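Local coordinates for protein putative metalloprotease II (Bacteroides fragilis, PDB 4ON1) that probably acts as a zinc-dependent endopeptidase, an extracellular hydrolase encoded by the Bacteroides fragilis pathogenicity island, at residues I87-Q90 / S91-T94. Sequence-based numbering, arbitrary orientation.
Sequences ILSQ and SYAT
The Y92 ring lies across S89 at the turn of a beta hairpin: S89 CB sits over the centre of one face in a CH-pi contact, 3.5 Å from the ring centroid. I87 CG2 approaches the same ring obliquely, 4.1 Å from Y92 CE1. The ring folds back over S89 with CG between the backbone N and the carbonyl carbon (chi1 63°). It also meets the ring of Y109, with the planes inclined at about 35°. The hairpin, strands 84-88 and 92-99, lies in the fragilysin-type N-terminal domain, away from the zinc site. Within its antiparallel ladder, I87 and T94 form a hydrogen-bonded pair, joined by I87 N to T94 O (2.9 Å) and by T94 N to I87 O. Their side chains lie side by side and point the same way, with T94 OG1 3.3 Å from I87 CB. L88 and A93 form the next, non-hydrogen-bonded pair on the other face, where L88 CD1 comes to 4.3 Å from A93 CB; both side chains pack against helix 28-35. Closer to the turn, S89 N donates to Y92 O at 2.8 Å. E68 bonds both side-chain hydroxyls flanking the turn, S89 OG through OE2 and Y92 OH through OE1, and T221 is a further partner of Y92 OH, so the tyrosine is fixed at its tip as well as over its face. With its OG anti to the backbone N, S89 also reaches the turn backbone: S91 N donates to S89 OG over 3.1 Å, nearly straight at 175°.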
# COMPACT_ATOMS: atom_id res chain seq x y z
N ILE A 87 6.16 -8.47 3.66
CA ILE A 87 5.20 -9.00 2.70
C ILE A 87 5.75 -10.28 2.09
O ILE A 87 6.91 -10.30 1.68
CB ILE A 87 4.91 -7.97 1.60
CG1 ILE A 87 4.40 -6.66 2.22
CG2 ILE A 87 3.90 -8.52 0.61
CD1 ILE A 87 4.26 -5.53 1.24
N LEU A 88 4.94 -11.33 2.03
CA LEU A 88 5.35 -12.55 1.33
C LEU A 88 4.41 -12.86 0.18
O LEU A 88 3.24 -13.17 0.39
CB LEU A 88 5.41 -13.76 2.27
CG LEU A 88 5.70 -15.07 1.53
CD1 LEU A 88 7.03 -15.02 0.78
CD2 LEU A 88 5.68 -16.25 2.48
N SER A 89 4.95 -12.77 -1.03
CA SER A 89 4.24 -13.21 -2.22
C SER A 89 4.98 -14.39 -2.80
O SER A 89 6.14 -14.62 -2.46
CB SER A 89 4.15 -12.08 -3.24
OG SER A 89 3.87 -12.57 -4.54
N GLN A 90 4.34 -15.13 -3.69
CA GLN A 90 5.03 -16.24 -4.34
C GLN A 90 6.08 -15.73 -5.33
O GLN A 90 6.97 -16.49 -5.72
CB GLN A 90 4.02 -17.16 -5.04
CG GLN A 90 3.17 -17.94 -4.04
CD GLN A 90 2.16 -18.85 -4.71
OE1 GLN A 90 2.24 -19.11 -5.91
NE2 GLN A 90 1.22 -19.36 -3.92
N SER A 91 5.99 -14.46 -5.71
CA SER A 91 6.89 -13.87 -6.71
C SER A 91 7.92 -12.90 -6.14
O SER A 91 8.89 -12.53 -6.81
CB SER A 91 6.07 -13.13 -7.77
OG SER A 91 5.12 -14.00 -8.36
N TYR A 92 7.68 -12.43 -4.92
CA TYR A 92 8.57 -11.45 -4.32
C TYR A 92 8.33 -11.42 -2.81
O TYR A 92 7.34 -11.94 -2.32
CB TYR A 92 8.34 -10.06 -4.93
CG TYR A 92 6.94 -9.57 -4.67
CD1 TYR A 92 6.64 -8.89 -3.49
CD2 TYR A 92 5.91 -9.81 -5.57
CE1 TYR A 92 5.36 -8.46 -3.22
CE2 TYR A 92 4.63 -9.38 -5.32
CZ TYR A 92 4.36 -8.71 -4.14
OH TYR A 92 3.10 -8.28 -3.86
N ALA A 93 9.23 -10.76 -2.09
CA ALA A 93 9.02 -10.53 -0.67
C ALA A 93 9.66 -9.21 -0.31
O ALA A 93 10.57 -8.75 -1.01
CB ALA A 93 9.60 -11.66 0.17
N THR A 94 9.17 -8.58 0.75
CA THR A 94 9.71 -7.30 1.18
C THR A 94 9.78 -7.23 2.69
O THR A 94 9.04 -7.92 3.38
CB THR A 94 8.86 -6.09 0.70
OG1 THR A 94 7.61 -6.09 1.40
CG2 THR A 94 8.61 -6.15 -0.80